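Local coordinates for protein cofilin (PDB 5IVU) that probably binds actin, as a bacterial member of the ADF/cofilin family of actin-binding proteins, at residues A[38-43]-A[107-112]; A[52-57]-A[64-69]; A[85-90]-A[126-131]. All coordinates share one frame; numbering follows the deposited sequence.

Contact 1: residues A[38-43]-A[107-112]; sequences TEIAVE and DILRRA
Ile40 packs against Ile108 and Leu109 in a small, wholly apolar strand-on-helix contact, where strand 39-46 of the central sheet meets the C-terminal part of the long helix 96-112. The two backbones are well separated, with 7.5 Å between the CA atoms of Ile40 and Leu109, and only side chains meet across the interval; no hydrogen bond joins the segments. Ile40 supplies everything on the strand side and does so with two branches. Its longer branch ends in CD1, which comes down on the helix between two successive residues, 4.1 Å from Leu109 CB and 4.2 Å from Ile108 CG2. The shorter branch, CG2, meets the tip of the leucine, 4.0 Å from Leu109 CD2. Two torsions of Ile40 produce this division: the first (chi1 -58°) sets CG2 anti to the backbone N and CG1 beside it, and the extended second (chi2 162°) carries CD1 on to the helix. The side chains cross obliquely, and Leu109 is gripped at both its root and one terminal methyl. About 124 Å² is buried in all, and both Ile40 and Leu109 are buried residues. The helix is kinked at Asp107 and Ile108, just where the packing begins; in ADF/cofilin proteins this long helix is a principal actin-binding element, and the same role is likely here. Ile40 also touches Val7 and Leu33, its backbone pairs with Thr8 on one border of the strand, Leu109 rests on Phe31 of strand 28-33, and Trp65 of strand 64-72 lies against both Ile40 and Leu109.

Contact 2: residues A[52-57]-A[64-69]; sequences DNFLAD and RWAVYD
Phe54 and Tyr68 form the aromatic half of this contact, in which the short helix 51-57 lies on strand 64-72. Their ring centroids are 5.0 Å apart and the planes are inclined at 46°. One side of the tyrosine ring does the touching: CD2 of Tyr68 stands over one face of the phenylalanine, displaced toward its rim, and is 3.7 Å from Phe54 CG, while Tyr68 CE2 is 3.7 Å from Phe54 CB. Tyr51 meets both rings edge-to-face.

The aliphatic half is Ala66, whose CB lies in the plane of the Phe54 ring, 3.7 Å from Phe54 CE1. Phe54 reaches this far because its CG is anti to the backbone N (chi1 172°), which extends the ring from helix to sheet. In the ADF-homology fold a mixed sheet has helices on both faces, and residues 51-57 cover the face turned away from helix 96-112; Ala66 and Tyr68, two apart on the strand, both point to that side. Were Phe54 replaced by an alanine, the space beside Ala66 CB would probably be left as a gap and Tyr68 would lose the ring face that its CD2 covers.

Charged groups near the contact have partners outside it. Asp57 forms a salt bridge to Lys44 through OD1 and a hydrogen bond to the hydroxyl of Tyr28 through OD2, and Arg64 forms a salt bridge to Glu62.

Contact 3: residues A[85-90]-A[126-131]; sequences TFVSWA and SEVAHE
Val128 sets its two methyls against the six-membered part of the Trp89 indole, with CG2 at 3.8 Å from Trp89 CZ3 and CG1 at 4.0 Å from Trp89 CE3. The two side chains run at about a right angle. The same CG1 methyl has a second neighbour on the strand, since it lies 4.1 Å from Val87 CG1. CG1 thereby touches two residues that lie two apart along strand 81-89, both on the same side of the sheet. Their contributions differ: the CB of Val87 is directed at the loop, whereas the tryptophan starts off past it and brings the CE3 and CZ3 atoms of its six-membered ring to the valine. With CG anti to the backbone N (chi1 179°), that ring is carried well out from the strand.

Here the loop that precedes the C-terminal helix 130-136 is laid against the sheet of the ADF-homology fold, on the face also covered by helix 51-57. Val128 comes just before Ala129, the N-cap residue, so the valine is packed onto the sheet immediately ahead of the point where the helix starts. The contact is compact, at 116 Å² buried, and purely apolar; its three participating residues are all buried, and no hydrogen bond passes between the segments.

Several polar atoms nearby have partners outside the two segments. Trp89 NE1 donates to the carbonyl O of Pro59, which probably limits the rotation of the indole, and Phe125 lies against the ring as well. The carbonyl O of Val128 accepts a hydrogen bond from Tyr51 OH, and the Tyr51 ring in turn stacks on His130, while Leu58 adds to the apolar surroundings of Val128.

One sheet carries all three contacts, but on two faces. Contact 1 lies under helix 96-112, whereas contacts 2 and 3 are neighbours on the reverse side, with centres about 8 Å apart against about 16 and 18 Å from contact 1. Strands 64-72 and 81-89 are antiparallel partners, joined by probable hydrogen bonds from Trp89 N to Arg64 O (2.8 Å) and from Thr85 N to Tyr68 O (2.9 Å), which ties contact 2 to contact 3. Trp65 and Phe86, on the other face of these strands, reach Leu109 of contact 1, with Trp65 CE3 at 3.5 Å from Leu109 CD2. Glu43 and Arg64 add a salt bridge between contacts 1 and 2.

Contact 1: residues A[38-43]-A[107-112]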
ATOM      1  N   THR A  38       3.462  -8.892  15.962  1.00 66.12           N
ATOM      2  CA  THR A  38       4.827  -9.437  15.767  1.00 66.14           C
ATOM      3  C   THR A  38       5.433  -9.478  14.349  1.00 63.74           C
ATOM      4  O   THR A  38       6.664  -9.462  14.229  1.00 57.34           O
ATOM      5  CB  THR A  38       4.909 -10.878  16.322  1.00 67.90           C
ATOM      6  OG1 THR A  38       3.937 -11.703  15.660  1.00 69.82           O
ATOM      7  CG2 THR A  38       4.650 -10.889  17.823  1.00 66.81           C
ATOM      8  N   GLU A  39       4.602  -9.562  13.299  1.00 61.82           N
ATOM      9  CA  GLU A  39       5.108  -9.595  11.914  1.00 57.82           C
ATOM     10  C   GLU A  39       4.269  -8.785  10.920  1.00 53.91           C
ATOM     11  O   GLU A  39       3.040  -8.709  11.037  1.00 55.91           O
ATOM     12  CB  GLU A  39       5.282 -11.041  11.413  1.00 60.97           C
ATOM     13  CG  GLU A  39       4.046 -11.713  10.807  1.00 64.00           C
ATOM     14  CD  GLU A  39       4.298 -13.151  10.359  1.00 64.86           C
ATOM     15  OE1 GLU A  39       4.993 -13.909  11.074  1.00 67.33           O
ATOM     16  OE2 GLU A  39       3.776 -13.537   9.293  1.00 62.65           O
ATOM     17  N   ILE A  40       4.955  -8.199   9.936  1.00 47.43           N
ATOM     18  CA  ILE A  40       4.308  -7.569   8.789  1.00 42.88           C
ATOM     19  C   ILE A  40       4.121  -8.648   7.716  1.00 41.53           C
ATOM     20  O   ILE A  40       5.060  -9.374   7.392  1.00 44.36           O
ATOM     21  CB  ILE A  40       5.141  -6.404   8.219  1.00 41.37           C
ATOM     22  CG1 ILE A  40       5.397  -5.332   9.291  1.00 41.53           C
ATOM     23  CG2 ILE A  40       4.436  -5.781   7.011  1.00 40.46           C
ATOM     24  CD1 ILE A  40       6.539  -4.387   8.969  1.00 42.79           C
ATOM     25  N   ALA A  41       2.912  -8.739   7.171  1.00 39.54           N
ATOM     26  CA  ALA A  41       2.532  -9.809   6.254  1.00 38.77           C
ATOM     27  C   ALA A  41       1.663  -9.264   5.139  1.00 39.47           C
ATOM     28  O   ALA A  41       1.133  -8.152   5.248  1.00 39.41           O
ATOM     29  CB  ALA A  41       1.777 -10.904   7.008  1.00 37.41           C
ATOM     30  N   VAL A  42       1.514 -10.068   4.080  1.00 38.38           N
ATOM     31  CA  VAL A  42       0.628  -9.762   2.962  1.00 38.91           C
ATOM     32  C   VAL A  42      -0.774 -10.147   3.376  1.00 38.02           C
ATOM     33  O   VAL A  42      -1.027 -11.312   3.620  1.00 38.00           O
ATOM     34  CB  VAL A  42       1.007 -10.557   1.686  1.00 39.28           C
ATOM     35  CG1 VAL A  42       0.000 -10.313   0.556  1.00 38.69           C
ATOM     36  CG2 VAL A  42       2.421 -10.200   1.234  1.00 40.32           C
ATOM     37  N   GLU A  43      -1.673  -9.168   3.480  1.00 38.38           N
ATOM     38  CA  GLU A  43      -3.093  -9.456   3.686  1.00 38.29           C
ATOM     39  C   GLU A  43      -3.699  -9.966   2.392  1.00 38.88           C
ATOM     40  O   GLU A  43      -4.458 -10.934   2.399  1.00 39.25           O
ATOM     41  CB  GLU A  43      -3.869  -8.224   4.163  1.00 38.71           C
ATOM     42  CG  GLU A  43      -5.288  -8.562   4.650  1.00 38.91           C
ATOM     43  CD  GLU A  43      -6.154  -7.353   4.943  1.00 37.23           C
ATOM     44  OE1 GLU A  43      -5.884  -6.261   4.418  1.00 40.17           O
ATOM     45  OE2 GLU A  43      -7.124  -7.490   5.702  1.00 37.81           O
ATOM     46  N   ASP A 107       8.591   1.975   8.251  1.00 53.89           N
ATOM     47  CA  ASP A 107       9.905   2.068   7.594  1.00 56.68           C
ATOM     48  C   ASP A 107      10.585   0.727   7.383  1.00 55.43           C
ATOM     49  O   ASP A 107      11.375   0.596   6.456  1.00 61.64           O
ATOM     50  CB  ASP A 107      10.845   2.992   8.373  1.00 60.21           C
ATOM     51  CG  ASP A 107      10.420   4.448   8.301  1.00 65.69           C
ATOM     52  OD1 ASP A 107      10.455   5.019   7.195  1.00 67.57           O
ATOM     53  OD2 ASP A 107      10.030   5.012   9.347  1.00 69.15           O
ATOM     54  N   ILE A 108      10.284  -0.255   8.233  1.00 50.39           N
ATOM     55  CA  ILE A 108      10.780  -1.620   8.049  1.00 49.01           C
ATOM     56  C   ILE A 108      10.325  -2.143   6.686  1.00 48.42           C
ATOM     57  O   ILE A 108      11.151  -2.522   5.858  1.00 52.46           O
ATOM     58  CB  ILE A 108      10.280  -2.583   9.150  1.00 49.14           C
ATOM     59  CG1 ILE A 108      10.823  -2.179  10.529  1.00 48.57           C
ATOM     60  CG2 ILE A 108      10.697  -4.017   8.832  1.00 50.15           C
ATOM     61  CD1 ILE A 108      10.153  -2.887  11.695  1.00 47.49           C
ATOM     62  N   LEU A 109       9.014  -2.113   6.456  1.00 46.74           N
ATOM     63  CA  LEU A 109       8.422  -2.510   5.174  1.00 43.63           C
ATOM     64  C   LEU A 109       8.860  -1.602   4.025  1.00 42.48           C
ATOM     65  O   LEU A 109       9.236  -2.089   2.965  1.00 41.35           O
ATOM     66  CB  LEU A 109       6.884  -2.549   5.269  1.00 43.47           C
ATOM     67  CG  LEU A 109       6.040  -2.738   3.994  1.00 44.54           C
ATOM     68  CD1 LEU A 109       6.437  -3.980   3.195  1.00 44.26           C
ATOM     69  CD2 LEU A 109       4.561  -2.793   4.349  1.00 44.17           C
ATOM     70  N   ARG A 110       8.818  -0.288   4.240  1.00 43.21           N
ATOM     71  CA  ARG A 110       9.105   0.689   3.179  1.00 44.81           C
ATOM     72  C   ARG A 110      10.539   0.584   2.648  1.00 46.10           C
ATOM     73  O   ARG A 110      10.757   0.663   1.433  1.00 45.74           O
ATOM     74  CB  ARG A 110       8.812   2.109   3.673  1.00 43.61           C
ATOM     75  CG  ARG A 110       9.152   3.246   2.716  1.00 44.71           C
ATOM     76  CD  ARG A 110       8.362   3.222   1.413  1.00 44.48           C
ATOM     77  NE  ARG A 110       8.963   4.132   0.443  1.00 43.81           N
ATOM     78  CZ  ARG A 110      10.002   3.848  -0.349  1.00 46.36           C
ATOM     79  NH1 ARG A 110      10.580   2.640  -0.355  1.00 46.99           N
ATOM     80  NH2 ARG A 110      10.468   4.789  -1.171  1.00 46.26           N
ATOM     81  N   ARG A 111      11.496   0.389   3.557  1.00 48.24           N
ATOM     82  CA  ARG A 111      12.917   0.219   3.198  1.00 51.74           C
ATOM     83  C   ARG A 111      13.171  -1.051   2.356  1.00 49.03           C
ATOM     84  O   ARG A 111      14.035  -1.054   1.476  1.00 47.17           O
ATOM     85  CB  ARG A 111      13.790   0.200   4.459  1.00 56.42           C
ATOM     86  CG  ARG A 111      15.246   0.579   4.230  1.00 65.96           C
ATOM     87  CD  ARG A 111      16.058   0.457   5.514  1.00 70.02           C
ATOM     88  NE  ARG A 111      16.309  -0.945   5.851  1.00 76.50           N
ATOM     89  CZ  ARG A 111      17.435  -1.631   5.614  1.00 80.09           C
ATOM     90  NH1 ARG A 111      18.503  -1.074   5.036  1.00 76.52           N
ATOM     91  NH2 ARG A 111      17.496  -2.914   5.974  1.00 83.75           N
ATOM     92  N   ALA A 112      12.407  -2.110   2.625  1.00 46.26           N
ATOM     93  CA  ALA A 112      12.544  -3.382   1.917  1.00 44.29           C
ATOM     94  C   ALA A 112      12.020  -3.373   0.477  1.00 43.29           C
ATOM     95  O   ALA A 112      12.427  -4.215  -0.320  1.00 44.60           O
ATOM     96  CB  ALA A 112      11.855  -4.481   2.702  1.00 45.36           C
TER

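Contact 2: residues A[52-57]-A[64-69]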
ATOM      1  N   ASP A  52     -11.380   1.141  -7.924  1.00 42.98           N
ATOM      2  CA  ASP A  52     -12.401   1.030  -6.870  1.00 43.23           C
ATOM      3  C   ASP A  52     -12.321  -0.256  -6.046  1.00 42.57           C
ATOM      4  O   ASP A  52     -12.706  -0.249  -4.868  1.00 45.70           O
ATOM      5  CB  ASP A  52     -13.807   1.186  -7.449  1.00 43.87           C
ATOM      6  CG  ASP A  52     -14.078   2.589  -7.932  1.00 43.84           C
ATOM      7  OD1 ASP A  52     -13.683   3.558  -7.247  1.00 48.33           O
ATOM      8  OD2 ASP A  52     -14.701   2.731  -8.997  1.00 45.44           O
ATOM      9  N   ASN A  53     -11.833  -1.339  -6.641  1.00 39.98           N
ATOM     10  CA  ASN A  53     -11.536  -2.570  -5.884  1.00 41.89           C
ATOM     11  C   ASN A  53     -10.417  -2.371  -4.863  1.00 41.08           C
ATOM     12  O   ASN A  53     -10.450  -2.966  -3.778  1.00 39.45           O
ATOM     13  CB  ASN A  53     -11.146  -3.728  -6.809  1.00 43.29           C
ATOM     14  CG  ASN A  53     -12.347  -4.386  -7.462  1.00 45.17           C
ATOM     15  OD1 ASN A  53     -13.136  -3.735  -8.147  1.00 47.82           O
ATOM     16  ND2 ASN A  53     -12.503  -5.680  -7.227  1.00 45.42           N
ATOM     17  N   PHE A  54      -9.425  -1.550  -5.226  1.00 39.10           N
ATOM     18  CA  PHE A  54      -8.356  -1.160  -4.301  1.00 37.04           C
ATOM     19  C   PHE A  54      -8.929  -0.390  -3.117  1.00 36.90           C
ATOM     20  O   PHE A  54      -8.675  -0.759  -1.963  1.00 34.55           O
ATOM     21  CB  PHE A  54      -7.293  -0.325  -5.020  1.00 36.61           C
ATOM     22  CG  PHE A  54      -6.263   0.275  -4.107  1.00 35.26           C
ATOM     23  CD1 PHE A  54      -5.540  -0.524  -3.225  1.00 34.63           C
ATOM     24  CD2 PHE A  54      -5.988   1.637  -4.153  1.00 36.16           C
ATOM     25  CE1 PHE A  54      -4.579   0.025  -2.386  1.00 34.26           C
ATOM     26  CE2 PHE A  54      -5.021   2.193  -3.323  1.00 36.56           C
ATOM     27  CZ  PHE A  54      -4.318   1.381  -2.435  1.00 35.93           C
ATOM     28  N   LEU A  55      -9.719   0.646  -3.416  1.00 36.59           N
ATOM     29  CA  LEU A  55     -10.359   1.458  -2.387  1.00 39.17           C
ATOM     30  C   LEU A  55     -11.241   0.637  -1.445  1.00 40.42           C
ATOM     31  O   LEU A  55     -11.266   0.909  -0.242  1.00 41.46           O
ATOM     32  CB  LEU A  55     -11.179   2.584  -3.008  1.00 39.99           C
ATOM     33  CG  LEU A  55     -10.373   3.707  -3.671  1.00 41.68           C
ATOM     34  CD1 LEU A  55     -11.308   4.736  -4.299  1.00 42.63           C
ATOM     35  CD2 LEU A  55      -9.435   4.382  -2.676  1.00 41.43           C
ATOM     36  N   ALA A  56     -11.901  -0.390  -1.982  1.00 41.68           N
ATOM     37  CA  ALA A  56     -12.730  -1.301  -1.185  1.00 43.59           C
ATOM     38  C   ALA A  56     -11.926  -2.134  -0.191  1.00 43.54           C
ATOM     39  O   ALA A  56     -12.428  -2.450   0.877  1.00 46.03           O
ATOM     40  CB  ALA A  56     -13.550  -2.220  -2.092  1.00 44.35           C
ATOM     41  N   ASP A  57     -10.695  -2.498  -0.545  1.00 44.90           N
ATOM     42  CA  ASP A  57      -9.814  -3.259   0.365  1.00 46.25           C
ATOM     43  C   ASP A  57      -9.079  -2.429   1.423  1.00 45.54           C
ATOM     44  O   ASP A  57      -8.406  -2.995   2.287  1.00 47.47           O
ATOM     45  CB  ASP A  57      -8.804  -4.084  -0.436  1.00 47.81           C
ATOM     46  CG  ASP A  57      -9.459  -5.237  -1.147  1.00 49.22           C
ATOM     47  OD1 ASP A  57      -9.933  -6.122  -0.423  1.00 49.43           O
ATOM     48  OD2 ASP A  57      -9.525  -5.263  -2.394  1.00 49.87           O
ATOM     49  N   ARG A  64      -3.582   0.178   7.119  1.00 35.25           N
ATOM     50  CA  ARG A  64      -2.906  -0.766   6.232  1.00 37.10           C
ATOM     51  C   ARG A  64      -1.734  -0.043   5.587  1.00 35.89           C
ATOM     52  O   ARG A  64      -1.655   1.189   5.626  1.00 34.90           O
ATOM     53  CB  ARG A  64      -3.845  -1.300   5.123  1.00 36.46           C
ATOM     54  CG  ARG A  64      -4.983  -2.189   5.594  1.00 37.37           C
ATOM     55  CD  ARG A  64      -4.515  -3.552   6.089  1.00 39.28           C
ATOM     56  NE  ARG A  64      -5.086  -3.913   7.395  1.00 42.52           N
ATOM     57  CZ  ARG A  64      -6.250  -4.533   7.611  1.00 44.07           C
ATOM     58  NH1 ARG A  64      -7.050  -4.903   6.619  1.00 48.96           N
ATOM     59  NH2 ARG A  64      -6.632  -4.784   8.851  1.00 45.73           N
ATOM     60  N   TRP A  65      -0.825  -0.823   5.011  1.00 34.27           N
ATOM     61  CA  TRP A  65       0.049  -0.335   3.945  1.00 32.77           C
ATOM     62  C   TRP A  65      -0.368  -1.001   2.645  1.00 30.18           C
ATOM     63  O   TRP A  65      -0.989  -2.059   2.651  1.00 29.30           O
ATOM     64  CB  TRP A  65       1.522  -0.642   4.209  1.00 32.30           C
ATOM     65  CG  TRP A  65       2.023  -0.238   5.553  1.00 32.60           C
ATOM     66  CD1 TRP A  65       2.370   1.012   5.957  1.00 32.59           C
ATOM     67  CD2 TRP A  65       2.268  -1.101   6.659  1.00 31.68           C
ATOM     68  NE1 TRP A  65       2.798   0.984   7.253  1.00 33.03           N
ATOM     69  CE2 TRP A  65       2.749  -0.304   7.709  1.00 32.66           C
ATOM     70  CE3 TRP A  65       2.129  -2.479   6.863  1.00 32.87           C
ATOM     71  CZ2 TRP A  65       3.094  -0.830   8.958  1.00 33.30           C
ATOM     72  CZ3 TRP A  65       2.467  -3.008   8.111  1.00 32.85           C
ATOM     73  CH2 TRP A  65       2.943  -2.177   9.139  1.00 32.89           C
ATOM     74  N   ALA A  66      -0.024  -0.374   1.529  1.00 28.73           N
ATOM     75  CA  ALA A  66      -0.274  -0.984   0.233  1.00 28.46           C
ATOM     76  C   ALA A  66       0.744  -0.526  -0.768  1.00 29.42           C
ATOM     77  O   ALA A  66       1.374   0.513  -0.584  1.00 29.47           O
ATOM     78  CB  ALA A  66      -1.661  -0.646  -0.263  1.00 26.84           C
ATOM     79  N   VAL A  67       0.898  -1.319  -1.823  1.00 29.75           N
ATOM     80  CA  VAL A  67       1.603  -0.892  -3.023  1.00 29.77           C
ATOM     81  C   VAL A  67       0.624  -0.998  -4.191  1.00 29.45           C
ATOM     82  O   VAL A  67      -0.113  -1.976  -4.293  1.00 29.36           O
ATOM     83  CB  VAL A  67       2.873  -1.724  -3.271  1.00 29.42           C
ATOM     84  CG1 VAL A  67       3.462  -1.417  -4.639  1.00 29.58           C
ATOM     85  CG2 VAL A  67       3.892  -1.425  -2.183  1.00 29.52           C
ATOM     86  N   TYR A  68       0.612   0.031  -5.041  1.00 29.19           N
ATOM     87  CA  TYR A  68      -0.268   0.087  -6.197  1.00 30.36           C
ATOM     88  C   TYR A  68       0.558   0.428  -7.428  1.00 30.49           C
ATOM     89  O   TYR A  68       1.352   1.365  -7.403  1.00 31.28           O
ATOM     90  CB  TYR A  68      -1.379   1.141  -6.002  1.00 30.28           C
ATOM     91  CG  TYR A  68      -2.512   0.950  -6.983  1.00 29.79           C
ATOM     92  CD1 TYR A  68      -2.462   1.520  -8.257  1.00 30.10           C
ATOM     93  CD2 TYR A  68      -3.613   0.161  -6.656  1.00 29.00           C
ATOM     94  CE1 TYR A  68      -3.487   1.323  -9.174  1.00 29.38           C
ATOM     95  CE2 TYR A  68      -4.642  -0.039  -7.561  1.00 28.02           C
ATOM     96  CZ  TYR A  68      -4.575   0.536  -8.823  1.00 28.50           C
ATOM     97  OH  TYR A  68      -5.585   0.353  -9.739  1.00 27.84           O
ATOM     98  N   ASP A  69       0.367  -0.337  -8.497  1.00 31.70           N
ATOM     99  CA  ASP A  69       1.063  -0.097  -9.753  1.00 32.52           C
ATOM    100  C   ASP A  69       0.231   0.896 -10.548  1.00 32.86           C
ATOM    101  O   ASP A  69      -0.614   0.522 -11.350  1.00 31.58           O
ATOM    102  CB  ASP A  69       1.294  -1.405 -10.520  1.00 33.74           C
ATOM    103  CG  ASP A  69       2.171  -1.222 -11.751  1.00 36.93           C
ATOM    104  OD1 ASP A  69       2.978  -0.253 -11.807  1.00 38.45           O
ATOM    105  OD2 ASP A  69       2.042  -2.042 -12.687  1.00 38.91           O
TER

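Contact 3: residues A[85-90]-A[126-131]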
ATOM      1  N   THR A  85       3.516   2.920  -6.251  1.00 32.36           N
ATOM      2  CA  THR A  85       3.035   3.854  -5.255  1.00 30.84           C
ATOM      3  C   THR A  85       2.846   3.163  -3.907  1.00 29.77           C
ATOM      4  O   THR A  85       2.070   2.225  -3.804  1.00 30.20           O
ATOM      5  CB  THR A  85       1.679   4.444  -5.701  1.00 31.00           C
ATOM      6  OG1 THR A  85       1.798   4.990  -7.021  1.00 28.82           O
ATOM      7  CG2 THR A  85       1.203   5.513  -4.727  1.00 31.40           C
ATOM      8  N   PHE A  86       3.580   3.621  -2.892  1.00 28.84           N
ATOM      9  CA  PHE A  86       3.405   3.166  -1.511  1.00 27.70           C
ATOM     10  C   PHE A  86       2.372   4.039  -0.819  1.00 27.86           C
ATOM     11  O   PHE A  86       2.398   5.257  -0.954  1.00 27.54           O
ATOM     12  CB  PHE A  86       4.728   3.237  -0.757  1.00 28.25           C
ATOM     13  CG  PHE A  86       4.703   2.555   0.578  1.00 28.20           C
ATOM     14  CD1 PHE A  86       4.931   1.190   0.679  1.00 28.58           C
ATOM     15  CD2 PHE A  86       4.463   3.277   1.734  1.00 28.80           C
ATOM     16  CE1 PHE A  86       4.923   0.556   1.912  1.00 28.82           C
ATOM     17  CE2 PHE A  86       4.450   2.654   2.971  1.00 29.38           C
ATOM     18  CZ  PHE A  86       4.680   1.288   3.060  1.00 29.54           C
ATOM     19  N   VAL A  87       1.462   3.404  -0.095  1.00 27.63           N
ATOM     20  CA  VAL A  87       0.339   4.067   0.541  1.00 28.30           C
ATOM     21  C   VAL A  87       0.367   3.689   2.014  1.00 29.88           C
ATOM     22  O   VAL A  87       0.283   2.508   2.336  1.00 31.57           O
ATOM     23  CB  VAL A  87      -1.008   3.590  -0.062  1.00 28.82           C
ATOM     24  CG1 VAL A  87      -2.203   4.175   0.691  1.00 27.85           C
ATOM     25  CG2 VAL A  87      -1.088   3.951  -1.539  1.00 30.23           C
ATOM     26  N   SER A  88       0.493   4.676   2.895  1.00 30.18           N
ATOM     27  CA  SER A  88       0.237   4.467   4.311  1.00 31.79           C
ATOM     28  C   SER A  88      -1.214   4.864   4.569  1.00 32.47           C
ATOM     29  O   SER A  88      -1.570   6.031   4.427  1.00 33.09           O
ATOM     30  CB  SER A  88       1.176   5.299   5.169  1.00 31.54           C
ATOM     31  OG  SER A  88       2.513   4.933   4.921  1.00 31.81           O
ATOM     32  N   TRP A  89      -2.047   3.880   4.901  1.00 33.55           N
ATOM     33  CA  TRP A  89      -3.455   4.113   5.172  1.00 34.73           C
ATOM     34  C   TRP A  89      -3.619   4.212   6.682  1.00 35.66           C
ATOM     35  O   TRP A  89      -3.320   3.271   7.413  1.00 37.84           O
ATOM     36  CB  TRP A  89      -4.299   2.989   4.571  1.00 35.14           C
ATOM     37  CG  TRP A  89      -5.768   3.089   4.807  1.00 36.48           C
ATOM     38  CD1 TRP A  89      -6.557   2.167   5.422  1.00 37.48           C
ATOM     39  CD2 TRP A  89      -6.627   4.166   4.428  1.00 38.19           C
ATOM     40  NE1 TRP A  89      -7.855   2.602   5.462  1.00 37.12           N
ATOM     41  CE2 TRP A  89      -7.929   3.827   4.854  1.00 38.35           C
ATOM     42  CE3 TRP A  89      -6.423   5.390   3.769  1.00 39.22           C
ATOM     43  CZ2 TRP A  89      -9.026   4.658   4.637  1.00 38.22           C
ATOM     44  CZ3 TRP A  89      -7.516   6.221   3.556  1.00 39.29           C
ATOM     45  CH2 TRP A  89      -8.804   5.846   3.987  1.00 39.61           C
ATOM     46  N   ALA A  90      -4.073   5.373   7.143  1.00 37.20           N
ATOM     47  CA  ALA A  90      -4.186   5.670   8.568  1.00 37.36           C
ATOM     48  C   ALA A  90      -5.437   6.514   8.785  1.00 37.39           C
ATOM     49  O   ALA A  90      -5.339   7.715   9.057  1.00 42.39           O
ATOM     50  CB  ALA A  90      -2.934   6.395   9.051  1.00 36.06           C
ATOM     51  N   SER A 126     -10.778  10.622   0.524  1.00 42.08           N
ATOM     52  CA  SER A 126     -10.441  11.625  -0.510  1.00 44.93           C
ATOM     53  C   SER A 126      -8.937  11.725  -0.795  1.00 45.62           C
ATOM     54  O   SER A 126      -8.540  12.071  -1.911  1.00 45.28           O
ATOM     55  CB  SER A 126     -10.951  13.013  -0.127  1.00 44.04           C
ATOM     56  OG  SER A 126     -10.276  13.503   1.019  1.00 46.80           O
ATOM     57  N   GLU A 127      -8.121  11.422   0.215  1.00 44.11           N
ATOM     58  CA  GLU A 127      -6.666  11.451   0.089  1.00 43.46           C
ATOM     59  C   GLU A 127      -6.076  10.261  -0.684  1.00 39.93           C
ATOM     60  O   GLU A 127      -4.938  10.332  -1.125  1.00 39.59           O
ATOM     61  CB  GLU A 127      -6.026  11.605   1.471  1.00 45.01           C
ATOM     62  CG  GLU A 127      -6.361  12.960   2.074  1.00 49.48           C
ATOM     63  CD  GLU A 127      -5.868  13.160   3.496  1.00 54.65           C
ATOM     64  OE1 GLU A 127      -5.377  12.203   4.125  1.00 54.82           O
ATOM     65  OE2 GLU A 127      -6.010  14.293   4.003  1.00 59.01           O
ATOM     66  N   VAL A 128      -6.849   9.191  -0.854  1.00 39.36           N
ATOM     67  CA  VAL A 128      -6.454   8.042  -1.688  1.00 39.00           C
ATOM     68  C   VAL A 128      -7.342   7.859  -2.928  1.00 40.22           C
ATOM     69  O   VAL A 128      -7.216   6.854  -3.627  1.00 42.60           O
ATOM     70  CB  VAL A 128      -6.394   6.726  -0.867  1.00 37.40           C
ATOM     71  CG1 VAL A 128      -5.291   6.820   0.181  1.00 37.13           C
ATOM     72  CG2 VAL A 128      -7.737   6.397  -0.206  1.00 36.88           C
ATOM     73  N   ALA A 129      -8.223   8.823  -3.203  1.00 40.55           N
ATOM     74  CA  ALA A 129      -9.045   8.823  -4.425  1.00 42.13           C
ATOM     75  C   ALA A 129      -8.148   8.904  -5.643  1.00 43.35           C
ATOM     76  O   ALA A 129      -7.103   9.554  -5.590  1.00 41.79           O
ATOM     77  CB  ALA A 129     -10.002  10.005  -4.430  1.00 42.35           C
ATOM     78  N   HIS A 130      -8.568   8.254  -6.731  1.00 44.99           N
ATOM     79  CA  HIS A 130      -7.701   8.030  -7.883  1.00 46.98           C
ATOM     80  C   HIS A 130      -7.114   9.331  -8.410  1.00 47.47           C
ATOM     81  O   HIS A 130      -5.902   9.424  -8.599  1.00 47.99           O
ATOM     82  CB  HIS A 130      -8.435   7.265  -8.997  1.00 49.46           C
ATOM     83  CG  HIS A 130      -7.523   6.562  -9.958  1.00 53.25           C
ATOM     84  ND1 HIS A 130      -7.939   6.139 -11.201  1.00 55.66           N
ATOM     85  CD2 HIS A 130      -6.221   6.200  -9.859  1.00 56.97           C
ATOM     86  CE1 HIS A 130      -6.938   5.544 -11.825  1.00 56.51           C
ATOM     87  NE2 HIS A 130      -5.880   5.575 -11.036  1.00 58.50           N
ATOM     88  N   GLU A 131      -7.963  10.337  -8.595  1.00 49.60           N
ATOM     89  CA  GLU A 131      -7.536  11.636  -9.133  1.00 54.90           C
ATOM     90  C   GLU A 131      -6.478  12.317  -8.251  1.00 53.76           C
ATOM     91  O   GLU A 131      -5.519  12.905  -8.752  1.00 47.58           O
ATOM     92  CB  GLU A 131      -8.746  12.563  -9.308  1.00 63.19           C
ATOM     93  CG  GLU A 131      -8.496  13.767 -10.226  1.00 72.86           C
ATOM     94  CD  GLU A 131      -9.272  15.038  -9.845  1.00 80.76           C
ATOM     95  OE1 GLU A 131     -10.010  15.056  -8.826  1.00 80.73           O
ATOM     96  OE2 GLU A 131      -9.127  16.048 -10.577  1.00 87.07           O
TER